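Local coordinates for protein bifunctional pinoresinol-lariciresinol reductase 1 (Thuja plicata, PDB 1QYD) that reduces pinoresinol to lariciresinol and (-)-lariciresinol to (+)-secoisolariciresinol with NADPH, enantioselective steps of lignan biosynthesis in western red cedar, at residues A[193-197]-A[198-202]; A[203-206]-A[207-210]; A[211-215]-A[216-220]; A[159-162]-A[163-167]; A[92-95]-A[96-99]. One frame throughout, in Å; residues are numbered along the deposited sequence.

Contact 1: residues A[193-197]-A[198-202]; sequences IWVDE and DDVGT
Val195 and Val200 meet through one methyl each, Val195 CG1 lying 3.5 Å from Val200 CG2, as a strand gives way to a helix. The first torsion of Val195 (chi1 -170°) sets CG1 opposite the backbone nitrogen, and from there the same methyl also reaches Asp199 CB at 3.7 Å. Asp196, between strand and helix, holds the N-cap position. Its carbonyl oxygen receives Val200 N at 3.2 Å in a fairly straight bond (158° at the hydrogen), whereas the bond from Asp199 N is strongly bent and weak. The carboxylates of Asp196 and Asp198 run side by side, their planes 30° apart, with Asp196 OD2 and Asp198 OD1 4.4 Å from each other. Asp196 OD2 is about as close to Asp199 OD2, at 4.3 Å. Three acids gathered at a helix N-terminus probably gain from its positive end, which, together with Arg311, a long and weak partner of Asp196 OD1, would offset part of their mutual repulsion. Asp199 OD1 is also bonded to the backbone nitrogen of Val303. One turn on, Thr202 OG1 and Thr202 N approach Asp198 O from opposite faces of its carbonyl plane, the hydroxyl at 3.0 Å. Strand 191-195 pairs with strands 159-160 and 226-228; helix 197-207 leaves it with Val200 against Ile16, inferred to bind NADP(+), while Glu197 OE1 bonds Tyr308 of helix 305-309.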
loop_
_atom_site.group_PDB
_atom_site.type_symbol
_atom_site.label_atom_id
_atom_site.label_comp_id
_atom_site.label_asym_id
_atom_site.label_seq_id
_atom_site.Cartn_x
_atom_site.Cartn_y
_atom_site.Cartn_z
ATOM N N ILE A 193 27.011 4.801 5.546
ATOM C CA ILE A 193 27.832 4.124 4.562
ATOM C C ILE A 193 27.315 4.632 3.244
ATOM O O ILE A 193 26.124 4.824 3.062
ATOM C CB ILE A 193 27.682 2.571 4.770
ATOM C CG1 ILE A 193 28.231 2.228 6.139
ATOM C CG2 ILE A 193 28.464 1.763 3.740
ATOM C CD1 ILE A 193 28.049 0.792 6.507
ATOM N N TRP A 194 28.189 4.899 2.301
ATOM C CA TRP A 194 27.793 5.579 1.098
ATOM C C TRP A 194 28.425 4.782 -0.046
ATOM O O TRP A 194 29.645 4.560 0.039
ATOM C CB TRP A 194 28.333 7.015 1.207
ATOM C CG TRP A 194 28.027 7.839 2.473
ATOM C CD1 TRP A 194 28.668 7.584 3.665
ATOM C CD2 TRP A 194 27.138 8.870 2.597
ATOM N NE1 TRP A 194 28.194 8.414 4.550
ATOM C CE2 TRP A 194 27.290 9.193 3.952
ATOM C CE3 TRP A 194 26.241 9.593 1.816
ATOM C CZ2 TRP A 194 26.560 10.219 4.540
ATOM C CZ3 TRP A 194 25.505 10.635 2.407
ATOM C CH2 TRP A 194 25.659 10.945 3.756
ATOM N N VAL A 195 27.681 4.291 -1.085
ATOM C CA VAL A 195 28.248 3.455 -2.156
ATOM C C VAL A 195 27.870 3.828 -3.595
ATOM O O VAL A 195 26.730 4.102 -3.954
ATOM C CB VAL A 195 27.875 1.943 -1.934
ATOM C CG1 VAL A 195 28.657 1.052 -2.890
ATOM C CG2 VAL A 195 28.317 1.460 -0.556
ATOM N N ASP A 196 28.874 3.851 -4.471
ATOM C CA ASP A 196 28.661 4.185 -5.870
ATOM C C ASP A 196 27.768 3.106 -6.425
ATOM O O ASP A 196 27.926 1.919 -6.117
ATOM C CB ASP A 196 29.998 4.213 -6.614
ATOM C CG ASP A 196 29.965 4.444 -8.128
ATOM O OD1 ASP A 196 29.048 5.099 -8.640
ATOM O OD2 ASP A 196 30.887 3.970 -8.808
ATOM N N GLU A 197 26.799 3.564 -7.207
ATOM C CA GLU A 197 25.821 2.676 -7.810
ATOM C C GLU A 197 26.423 1.562 -8.668
ATOM O O GLU A 197 25.872 0.462 -8.765
ATOM C CB GLU A 197 24.878 3.508 -8.620
ATOM C CG GLU A 197 24.126 4.505 -7.749
ATOM C CD GLU A 197 24.689 5.919 -7.710
ATOM O OE1 GLU A 197 25.879 6.155 -7.909
ATOM O OE2 GLU A 197 23.881 6.811 -7.491
ATOM N N ASP A 198 27.589 1.818 -9.257
ATOM C CA ASP A 198 28.299 0.790 -9.958
ATOM C C ASP A 198 28.986 -0.139 -8.972
ATOM O O ASP A 198 29.104 -1.312 -9.293
ATOM C CB ASP A 198 29.376 1.345 -10.865
ATOM C CG ASP A 198 28.986 2.222 -12.044
ATOM O OD1 ASP A 198 29.914 2.480 -12.815
ATOM O OD2 ASP A 198 27.836 2.667 -12.201
ATOM N N ASP A 199 29.471 0.253 -7.787
ATOM C CA ASP A 199 30.088 -0.727 -6.908
ATOM C C ASP A 199 29.048 -1.712 -6.401
ATOM O O ASP A 199 29.405 -2.870 -6.228
ATOM C CB ASP A 199 30.741 -0.067 -5.715
ATOM C CG ASP A 199 31.955 0.784 -6.022
ATOM O OD1 ASP A 199 32.180 1.693 -5.219
ATOM O OD2 ASP A 199 32.665 0.533 -7.010
ATOM N N VAL A 200 27.784 -1.275 -6.191
ATOM C CA VAL A 200 26.636 -2.128 -5.802
ATOM C C VAL A 200 26.239 -3.196 -6.857
ATOM O O VAL A 200 25.883 -4.322 -6.538
ATOM C CB VAL A 200 25.424 -1.218 -5.507
ATOM C CG1 VAL A 200 24.192 -2.036 -5.127
ATOM C CG2 VAL A 200 25.791 -0.275 -4.387
ATOM N N GLY A 201 26.297 -2.874 -8.145
ATOM C CA GLY A 201 26.011 -3.791 -9.208
ATOM C C GLY A 201 27.133 -4.773 -9.278
ATOM O O GLY A 201 26.853 -5.955 -9.267
ATOM N N THR A 202 28.385 -4.323 -9.308
ATOM C CA THR A 202 29.566 -5.182 -9.393
ATOM C C THR A 202 29.604 -6.201 -8.260
ATOM O O THR A 202 29.876 -7.376 -8.507
ATOM C CB THR A 202 30.859 -4.365 -9.339
ATOM O OG1 THR A 202 30.890 -3.442 -10.435
ATOM C CG2 THR A 202 32.071 -5.278 -9.429
#

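Contact 2: residues A[203-206]-A[207-210]; sequences YTIK and SIDD
The last turn of helix 197-207, where Ser207 folds its hydroxyl back onto Thr204 O, leads directly into a type I beta turn from Ser207 to Asp210. The hydroxyl donates to that carbonyl over a distance of 2.7 Å from Ser207 OG to Thr204 O, from a position tilted 29° out of the carbonyl plane. Its first torsion (chi1 57°) places OG between the backbone nitrogen and the carbonyl carbon, directed back along the helix. Thr204 O is also approached by two backbone donors, Ser207 N and Ile208 N, in weak bonds; the one from Ile208 N is 3.5 Å long. The side-chain bond is thus the shortest of the three and supplements a backbone pattern that is slackening here. Ile208 CD1 lies 3.7 Å from Ile205 CG1, the two side chains running alongside each other in the same direction, and Ile208 CB is 3.2 Å from Ile205 O. The turn itself is closed by Asp210 N, bonded to Ser207 O at 2.7 Å. Ile205 packs on Ile20 and Ala23 of helix 17-26, Thr204 on Leu113, and Ile208 on Val79 and Ile81. Lys206 NZ forms a salt bridge with Glu299. A serine hydroxyl bonded to a carbonyl three residues earlier is a familiar helix feature, and this helix packs against the parallel sheet of a Rossmann-type NADP(H) domain.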
loop_
_atom_site.group_PDB
_atom_site.type_symbol
_atom_site.label_atom_id
_atom_site.label_comp_id
_atom_site.label_asym_id
_atom_site.label_seq_id
_atom_site.Cartn_x
_atom_site.Cartn_y
_atom_site.Cartn_z
ATOM N N TYR A 203 29.315 -5.782 -7.020
ATOM C CA TYR A 203 29.306 -6.679 -5.890
ATOM C C TYR A 203 28.105 -7.622 -5.884
ATOM O O TYR A 203 28.193 -8.669 -5.225
ATOM C CB TYR A 203 29.314 -5.880 -4.576
ATOM C CG TYR A 203 30.672 -5.321 -4.194
ATOM C CD1 TYR A 203 30.806 -3.967 -3.844
ATOM C CD2 TYR A 203 31.790 -6.155 -4.238
ATOM C CE1 TYR A 203 32.056 -3.441 -3.547
ATOM C CE2 TYR A 203 33.039 -5.631 -3.940
ATOM C CZ TYR A 203 33.162 -4.282 -3.604
ATOM O OH TYR A 203 34.424 -3.788 -3.367
ATOM N N THR A 204 26.962 -7.293 -6.538
ATOM C CA THR A 204 25.866 -8.247 -6.545
ATOM C C THR A 204 26.108 -9.277 -7.630
ATOM O O THR A 204 25.680 -10.408 -7.408
ATOM C CB THR A 204 24.451 -7.639 -6.792
ATOM O OG1 THR A 204 24.475 -6.999 -8.034
ATOM C CG2 THR A 204 24.052 -6.617 -5.785
ATOM N N ILE A 205 26.789 -8.999 -8.761
ATOM C CA ILE A 205 27.011 -10.066 -9.717
ATOM C C ILE A 205 28.144 -11.002 -9.289
ATOM O O ILE A 205 28.240 -12.147 -9.750
ATOM C CB ILE A 205 27.224 -9.415 -11.112
ATOM C CG1 ILE A 205 25.853 -9.220 -11.689
ATOM C CG2 ILE A 205 27.899 -10.281 -12.140
ATOM C CD1 ILE A 205 25.086 -8.050 -11.053
ATOM N N LYS A 206 28.984 -10.534 -8.360
ATOM C CA LYS A 206 30.008 -11.368 -7.730
ATOM C C LYS A 206 29.484 -12.230 -6.552
ATOM O O LYS A 206 30.121 -13.214 -6.189
ATOM C CB LYS A 206 31.150 -10.474 -7.246
ATOM C CG LYS A 206 31.837 -9.770 -8.412
ATOM C CD LYS A 206 33.276 -9.474 -8.063
ATOM C CE LYS A 206 33.937 -9.092 -9.356
ATOM N NZ LYS A 206 35.323 -9.462 -9.348
ATOM N N SER A 207 28.346 -11.903 -5.910
ATOM C CA SER A 207 27.753 -12.742 -4.896
ATOM C C SER A 207 27.101 -13.980 -5.515
ATOM O O SER A 207 27.244 -15.086 -5.006
ATOM C CB SER A 207 26.687 -11.987 -4.128
ATOM O OG SER A 207 25.650 -11.445 -4.935
ATOM N N ILE A 208 26.420 -13.700 -6.635
ATOM C CA ILE A 208 25.565 -14.516 -7.473
ATOM C C ILE A 208 25.725 -16.011 -7.443
ATOM O O ILE A 208 24.765 -16.737 -7.190
ATOM C CB ILE A 208 25.730 -13.908 -8.895
ATOM C CG1 ILE A 208 24.597 -12.935 -9.040
ATOM C CG2 ILE A 208 25.657 -14.882 -10.047
ATOM C CD1 ILE A 208 24.430 -12.402 -10.487
ATOM N N ASP A 209 26.954 -16.445 -7.702
ATOM C CA ASP A 209 27.295 -17.856 -7.735
ATOM C C ASP A 209 28.110 -18.313 -6.523
ATOM O O ASP A 209 28.490 -19.482 -6.476
ATOM C CB ASP A 209 28.101 -18.160 -9.003
ATOM C CG ASP A 209 27.532 -17.645 -10.317
ATOM O OD1 ASP A 209 26.348 -17.830 -10.584
ATOM O OD2 ASP A 209 28.278 -17.055 -11.086
ATOM N N ASP A 210 28.403 -17.467 -5.518
ATOM C CA ASP A 210 29.277 -17.823 -4.417
ATOM C C ASP A 210 28.648 -18.713 -3.348
ATOM O O ASP A 210 27.558 -18.420 -2.859
ATOM C CB ASP A 210 29.789 -16.540 -3.791
ATOM C CG ASP A 210 31.270 -16.682 -3.505
ATOM O OD1 ASP A 210 31.619 -16.849 -2.342
ATOM O OD2 ASP A 210 32.068 -16.648 -4.448
#

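Contact 3: residues A[211-215]-A[216-220]; sequences PQTLN and KTMYI
Between Thr213 and Lys216 the backbone reverses in a turn of type II geometry: Leu214 has phi/psi of -72°/110°, and Asn215, with positive phi, takes the left-handed conformation that asparagine tolerates well. A weak bond from Lys216 N to Thr213 O, 3.5 Å long, spans it. The chain then enters strand 217-219, the middle member of a three-stranded parallel sheet between 154-156 and 290-292, so the turn delivers the chain into the fold's second parallel sheet. Lys216 folds back along the loop. Its side chain is extended beyond CG, and the methylene CD, not the ammonium, comes closest to Gln212 O, at 3.0 Å; Lys216 NZ stands 3.9 Å from that oxygen. On the buried side Met218 has CG anti to its backbone nitrogen (chi1 -174°), and a bend at chi3 turns its terminal methyl obliquely across Thr213. The hydroxyl of Thr213 bonds Ser207 O and Arg111 NH1, while its methyl faces the methionine. Leu296 and Tyr297 also pack against Met218. Within the strand, Thr217 CG2 sits 3.9 Å above one face of the Tyr219 ring, offset toward the rim, while Thr213 CG2 and Met218 CE touch at 4.1 Å.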
loop_
_atom_site.group_PDB
_atom_site.type_symbol
_atom_site.label_atom_id
_atom_site.label_comp_id
_atom_site.label_asym_id
_atom_site.label_seq_id
_atom_site.Cartn_x
_atom_site.Cartn_y
_atom_site.Cartn_z
ATOM N N PRO A 211 29.282 -19.830 -2.964
ATOM C CA PRO A 211 28.833 -20.720 -1.897
ATOM C C PRO A 211 28.654 -20.072 -0.544
ATOM O O PRO A 211 27.762 -20.426 0.228
ATOM C CB PRO A 211 29.857 -21.833 -1.870
ATOM C CG PRO A 211 31.058 -21.222 -2.541
ATOM C CD PRO A 211 30.408 -20.434 -3.663
ATOM N N GLN A 212 29.542 -19.105 -0.324
ATOM C CA GLN A 212 29.578 -18.269 0.857
ATOM C C GLN A 212 28.400 -17.318 1.005
ATOM O O GLN A 212 28.039 -17.020 2.139
ATOM C CB GLN A 212 30.835 -17.417 0.864
ATOM C CG GLN A 212 32.139 -18.189 0.807
ATOM C CD GLN A 212 33.203 -17.549 1.685
ATOM O OE1 GLN A 212 34.248 -17.090 1.212
ATOM N NE2 GLN A 212 32.941 -17.515 2.999
ATOM N N THR A 213 27.796 -16.775 -0.071
ATOM C CA THR A 213 26.694 -15.835 0.095
ATOM C C THR A 213 25.322 -16.488 0.090
ATOM O O THR A 213 24.267 -15.843 0.063
ATOM C CB THR A 213 26.795 -14.736 -0.995
ATOM O OG1 THR A 213 26.716 -15.306 -2.280
ATOM C CG2 THR A 213 28.113 -14.036 -0.893
ATOM N N LEU A 214 25.405 -17.814 0.222
ATOM C CA LEU A 214 24.265 -18.711 0.239
ATOM C C LEU A 214 23.433 -18.627 1.512
ATOM O O LEU A 214 23.848 -19.071 2.595
ATOM C CB LEU A 214 24.775 -20.119 0.067
ATOM C CG LEU A 214 24.185 -21.052 -0.964
ATOM C CD1 LEU A 214 25.096 -22.272 -0.939
ATOM C CD2 LEU A 214 22.700 -21.346 -0.717
ATOM N N ASN A 215 22.228 -18.072 1.337
ATOM C CA ASN A 215 21.232 -17.830 2.381
ATOM C C ASN A 215 21.609 -16.770 3.412
ATOM O O ASN A 215 20.846 -16.443 4.326
ATOM C CB ASN A 215 20.876 -19.154 3.112
ATOM C CG ASN A 215 20.121 -20.183 2.258
ATOM O OD1 ASN A 215 19.204 -19.898 1.490
ATOM N ND2 ASN A 215 20.471 -21.455 2.386
ATOM N N LYS A 216 22.789 -16.184 3.190
ATOM C CA LYS A 216 23.379 -15.107 3.956
ATOM C C LYS A 216 23.020 -13.713 3.427
ATOM O O LYS A 216 22.731 -13.521 2.234
ATOM C CB LYS A 216 24.888 -15.278 3.940
ATOM C CG LYS A 216 25.488 -16.342 4.849
ATOM C CD LYS A 216 27.001 -16.146 4.858
ATOM C CE LYS A 216 27.755 -16.916 5.946
ATOM N NZ LYS A 216 29.202 -16.806 5.831
ATOM N N THR A 217 23.035 -12.718 4.349
ATOM C CA THR A 217 22.811 -11.306 4.000
ATOM C C THR A 217 24.170 -10.730 3.616
ATOM O O THR A 217 25.163 -10.987 4.297
ATOM C CB THR A 217 22.209 -10.488 5.183
ATOM O OG1 THR A 217 20.968 -11.122 5.553
ATOM C CG2 THR A 217 21.916 -9.039 4.808
ATOM N N MET A 218 24.255 -10.007 2.488
ATOM C CA MET A 218 25.512 -9.450 2.021
ATOM C C MET A 218 25.485 -7.966 2.234
ATOM O O MET A 218 24.761 -7.261 1.539
ATOM C CB MET A 218 25.730 -9.724 0.536
ATOM C CG MET A 218 27.115 -9.242 0.173
ATOM S SD MET A 218 27.330 -9.042 -1.597
ATOM C CE MET A 218 28.713 -10.095 -1.660
ATOM N N TYR A 219 26.247 -7.497 3.217
ATOM C CA TYR A 219 26.382 -6.076 3.523
ATOM C C TYR A 219 27.526 -5.479 2.705
ATOM O O TYR A 219 28.561 -6.109 2.502
ATOM C CB TYR A 219 26.681 -5.876 5.008
ATOM C CG TYR A 219 25.592 -6.314 5.987
ATOM C CD1 TYR A 219 24.393 -5.613 6.058
ATOM C CD2 TYR A 219 25.784 -7.412 6.830
ATOM C CE1 TYR A 219 23.402 -6.009 6.965
ATOM C CE2 TYR A 219 24.799 -7.810 7.732
ATOM C CZ TYR A 219 23.613 -7.106 7.797
ATOM O OH TYR A 219 22.633 -7.482 8.696
ATOM N N ILE A 220 27.369 -4.296 2.119
ATOM C CA ILE A 220 28.500 -3.641 1.483
ATOM C C ILE A 220 28.739 -2.546 2.521
ATOM O O ILE A 220 27.852 -1.742 2.867
ATOM C CB ILE A 220 28.127 -3.049 0.124
ATOM C CG1 ILE A 220 27.378 -4.020 -0.784
ATOM C CG2 ILE A 220 29.449 -2.683 -0.524
ATOM C CD1 ILE A 220 27.209 -3.622 -2.262
#

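Contact 4: residues A[159-162]-A[163-167]; sequences MFAG and YFAGS
Phe160 O takes two backbone donors, Tyr163 N at 3.1 Å and Phe164 N at 3.2 Å, as strand 159-160 turns into the short helix 161-164 with Phe160 as its N-cap. The Phe164 bond lies near the carbonyl's own direction, whereas Tyr163 N stands well above the carbonyl plane. One residue on, Ala161 O accepts Ala165 N at 2.8 Å. Met159 and Phe164 cross at about a right angle. Met159 SD is 4.2 Å from the Phe164 ring centroid and 33° off its normal, an oblique Met-aromatic contact. With CG anti to the carbonyl carbon (chi1 -71°) and chi2 extended (-176°), the methionine carries CG and SD to the ring; the bend at chi3 only turns its terminal methyl. Phe160 and Tyr163 lie alongside each other, Tyr163 CD2 meeting the Phe160 ring at its edge, 3.9 Å from Phe160 CD2. Replacing Phe164 with an alanine would probably cost the Met159 sulfur this ring contact and open a gap beside Leu272 and Ile275. The side chains of Phe164 and His271, inferred to bind substrate, come within about 4 Å, as do those of Phe160 and Ile16. This sulfur and ring packing is consistent with an apolar flank between the inferred cofactor and substrate regions.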
loop_
_atom_site.group_PDB
_atom_site.type_symbol
_atom_site.label_atom_id
_atom_site.label_comp_id
_atom_site.label_asym_id
_atom_site.label_seq_id
_atom_site.Cartn_x
_atom_site.Cartn_y
_atom_site.Cartn_z
ATOM N N MET A 159 23.581 3.391 1.356
ATOM C CA MET A 159 23.213 4.609 0.670
ATOM C C MET A 159 23.924 4.694 -0.637
ATOM O O MET A 159 25.139 4.486 -0.685
ATOM C CB MET A 159 23.570 5.864 1.482
ATOM C CG MET A 159 22.702 6.070 2.717
ATOM S SD MET A 159 23.078 7.601 3.592
ATOM C CE MET A 159 24.489 6.998 4.433
ATOM N N PHE A 160 23.152 4.984 -1.696
ATOM C CA PHE A 160 23.781 5.174 -2.989
ATOM C C PHE A 160 24.303 6.598 -2.902
ATOM O O PHE A 160 23.613 7.506 -2.455
ATOM C CB PHE A 160 22.789 5.067 -4.172
ATOM C CG PHE A 160 21.921 3.810 -4.281
ATOM C CD1 PHE A 160 22.436 2.534 -4.038
ATOM C CD2 PHE A 160 20.564 3.961 -4.592
ATOM C CE1 PHE A 160 21.571 1.434 -4.101
ATOM C CE2 PHE A 160 19.713 2.858 -4.651
ATOM C CZ PHE A 160 20.214 1.592 -4.403
ATOM N N ALA A 161 25.555 6.810 -3.274
ATOM C CA ALA A 161 26.182 8.112 -3.180
ATOM C C ALA A 161 25.500 9.193 -4.024
ATOM O O ALA A 161 25.357 10.331 -3.599
ATOM C CB ALA A 161 27.595 7.896 -3.584
ATOM N N GLY A 162 24.980 8.862 -5.205
ATOM C CA GLY A 162 24.232 9.808 -6.016
ATOM C C GLY A 162 22.807 10.038 -5.556
ATOM O O GLY A 162 21.949 10.438 -6.333
ATOM N N TYR A 163 22.522 9.764 -4.299
ATOM C CA TYR A 163 21.205 9.985 -3.738
ATOM C C TYR A 163 21.368 10.685 -2.404
ATOM O O TYR A 163 20.474 11.419 -1.989
ATOM C CB TYR A 163 20.497 8.671 -3.504
ATOM C CG TYR A 163 19.297 8.500 -4.397
ATOM C CD1 TYR A 163 18.146 9.250 -4.178
ATOM C CD2 TYR A 163 19.366 7.612 -5.466
ATOM C CE1 TYR A 163 17.062 9.113 -5.043
ATOM C CE2 TYR A 163 18.289 7.460 -6.338
ATOM C CZ TYR A 163 17.154 8.218 -6.111
ATOM O OH TYR A 163 16.095 8.073 -6.955
ATOM N N PHE A 164 22.485 10.434 -1.703
ATOM C CA PHE A 164 22.708 11.062 -0.414
ATOM C C PHE A 164 23.959 11.925 -0.392
ATOM O O PHE A 164 23.994 12.880 0.364
ATOM C CB PHE A 164 22.744 9.962 0.708
ATOM C CG PHE A 164 21.344 9.403 0.983
ATOM C CD1 PHE A 164 20.946 8.170 0.434
ATOM C CD2 PHE A 164 20.411 10.166 1.688
ATOM C CE1 PHE A 164 19.631 7.719 0.574
ATOM C CE2 PHE A 164 19.101 9.718 1.824
ATOM C CZ PHE A 164 18.714 8.498 1.264
ATOM N N ALA A 165 24.995 11.670 -1.184
ATOM C CA ALA A 165 26.180 12.533 -1.224
ATOM C C ALA A 165 26.135 13.595 -2.309
ATOM O O ALA A 165 26.976 14.493 -2.425
ATOM C CB ALA A 165 27.440 11.755 -1.492
ATOM N N GLY A 166 25.151 13.384 -3.186
ATOM C CA GLY A 166 24.838 14.301 -4.262
ATOM C C GLY A 166 24.200 15.486 -3.607
ATOM O O GLY A 166 24.776 16.556 -3.584
ATOM N N SER A 167 23.070 15.188 -2.975
ATOM C CA SER A 167 22.304 16.122 -2.186
ATOM C C SER A 167 22.999 16.604 -0.907
ATOM O O SER A 167 22.645 17.675 -0.409
ATOM C CB SER A 167 21.000 15.466 -1.811
ATOM O OG SER A 167 21.329 14.213 -1.214
#

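Contact 5: residues A[92-95]-A[96-99]; sequences HILE and QLKL
Lys98 NZ stands above the plane of the Glu95 carboxylate, over one face, 3.1 Å from Glu95 OE2 and 3.6 Å from Glu95 OE1. This off-plane approach fits a salt bridge whose hydrogen bond is weak. The carboxylate is brought there by a bend at chi2 (-85°), while the lysine bends only at its last torsion. The second flat group, the Gln96 amide, lies by the Ile93 carbonyl, with Gln96 CD 3.3 Å from Ile93 O; the methylene Gln96 CG is 3.1 Å from the same oxygen. Residues Ile93 to Gln96 form a type I beta turn that leads into helix 96-105, which follows strand 79-82 of the Rossmann-type sheet; the turn's own bond, Gln96 N to Ile93 O, is weak at 3.5 Å. An alanine in place of Gln96 would remove the chain beyond CB and would probably leave a gap between Ile93 O and the neighbouring Pro114 and Val141. Leu94 and Leu97 run alongside each other, Leu94 CG 4.1 Å from Leu97 CD1, with Leu97 CD1 also near Leu94 O. Leu94 and Glu95 pack on Tyr263 of the second subunit. Ile93 touches Lys138, inferred to be the proton acceptor.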
loop_
_atom_site.group_PDB
_atom_site.type_symbol
_atom_site.label_atom_id
_atom_site.label_comp_id
_atom_site.label_asym_id
_atom_site.label_seq_id
_atom_site.Cartn_x
_atom_site.Cartn_y
_atom_site.Cartn_z
ATOM N N HIS A 92 4.895 -2.335 -5.903
ATOM C CA HIS A 92 5.817 -2.986 -6.817
ATOM C C HIS A 92 6.832 -3.880 -6.136
ATOM O O HIS A 92 7.503 -4.676 -6.795
ATOM C CB HIS A 92 6.519 -1.891 -7.642
ATOM C CG HIS A 92 6.351 -0.518 -7.003
ATOM N ND1 HIS A 92 6.732 -0.182 -5.776
ATOM C CD2 HIS A 92 5.653 0.520 -7.553
ATOM C CE1 HIS A 92 6.263 1.019 -5.574
ATOM N NE2 HIS A 92 5.620 1.440 -6.633
ATOM N N ILE A 93 6.984 -3.743 -4.819
ATOM C CA ILE A 93 7.850 -4.617 -4.038
ATOM C C ILE A 93 7.159 -5.948 -3.773
ATOM O O ILE A 93 7.808 -6.987 -3.848
ATOM C CB ILE A 93 8.241 -3.891 -2.708
ATOM C CG1 ILE A 93 9.457 -3.042 -3.076
ATOM C CG2 ILE A 93 8.568 -4.823 -1.527
ATOM C CD1 ILE A 93 10.087 -2.251 -1.905
ATOM N N LEU A 94 5.853 -5.911 -3.462
ATOM C CA LEU A 94 4.982 -7.072 -3.257
ATOM C C LEU A 94 4.521 -7.856 -4.496
ATOM O O LEU A 94 3.729 -8.788 -4.399
ATOM C CB LEU A 94 3.776 -6.577 -2.482
ATOM C CG LEU A 94 3.672 -6.706 -0.966
ATOM C CD1 LEU A 94 5.010 -6.710 -0.254
ATOM C CD2 LEU A 94 2.842 -5.556 -0.520
ATOM N N GLU A 95 4.977 -7.449 -5.689
ATOM C CA GLU A 95 4.766 -8.113 -6.980
ATOM C C GLU A 95 5.703 -9.289 -7.083
ATOM O O GLU A 95 5.452 -10.270 -7.762
ATOM C CB GLU A 95 5.077 -7.180 -8.142
ATOM C CG GLU A 95 3.985 -6.158 -8.427
ATOM C CD GLU A 95 2.830 -6.615 -9.332
ATOM O OE1 GLU A 95 3.088 -7.142 -10.421
ATOM O OE2 GLU A 95 1.673 -6.399 -8.956
ATOM N N GLN A 96 6.839 -9.140 -6.420
ATOM C CA GLN A 96 7.869 -10.146 -6.270
ATOM C C GLN A 96 7.369 -11.436 -5.634
ATOM O O GLN A 96 8.108 -12.415 -5.675
ATOM C CB GLN A 96 8.957 -9.621 -5.404
ATOM C CG GLN A 96 9.566 -8.380 -5.948
ATOM C CD GLN A 96 10.695 -7.969 -5.042
ATOM O OE1 GLN A 96 10.509 -7.255 -4.074
ATOM N NE2 GLN A 96 11.896 -8.433 -5.313
ATOM N N LEU A 97 6.183 -11.448 -4.983
ATOM C CA LEU A 97 5.582 -12.639 -4.376
ATOM C C LEU A 97 5.181 -13.648 -5.445
ATOM O O LEU A 97 5.528 -14.825 -5.352
ATOM C CB LEU A 97 4.395 -12.187 -3.518
ATOM C CG LEU A 97 4.843 -11.518 -2.175
ATOM C CD1 LEU A 97 3.709 -10.798 -1.507
ATOM C CD2 LEU A 97 5.302 -12.571 -1.187
ATOM N N LYS A 98 4.555 -13.123 -6.514
ATOM C CA LYS A 98 4.269 -13.786 -7.779
ATOM C C LYS A 98 5.550 -14.378 -8.336
ATOM O O LYS A 98 5.566 -15.546 -8.690
ATOM C CB LYS A 98 3.764 -12.815 -8.839
ATOM C CG LYS A 98 2.632 -11.873 -8.453
ATOM C CD LYS A 98 2.137 -11.201 -9.712
ATOM C CE LYS A 98 0.772 -10.579 -9.464
ATOM N NZ LYS A 98 0.859 -9.382 -8.646
ATOM N N LEU A 99 6.627 -13.603 -8.435
ATOM C CA LEU A 99 7.929 -14.150 -8.816
ATOM C C LEU A 99 8.499 -15.222 -7.866
ATOM O O LEU A 99 9.281 -16.057 -8.306
ATOM C CB LEU A 99 8.843 -12.930 -8.960
ATOM C CG LEU A 99 10.297 -12.892 -9.412
ATOM C CD1 LEU A 99 10.588 -13.688 -10.660
ATOM C CD2 LEU A 99 10.587 -11.438 -9.683
#

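Overall arrangement
Contacts 1, 2 and 3 follow the chain without a break through helix 197-207 and into strand 217-219. Contacts 2 and 3, with centres about 9 Å apart, are joined by Ser207 CB against Met218 CE at 3.7 Å; Ile220 CD1 extends back to Val200 CA at 3.9 Å. Contact 4 adjoins contact 1 through neighbouring strands, where Val195 N and Met159 O, 2.6 Å apart, probably form a hydrogen bond. Contact 5 touches none of the others: its centre lies about 24 Å from that of contact 1. Its Ile93 side chain is about 4 Å from that of Lys138, the inferred proton acceptor, against about 11 Å for Val200 of contact 1; contacts 1 and 4 both approach Ile16 of the inferred cofactor site.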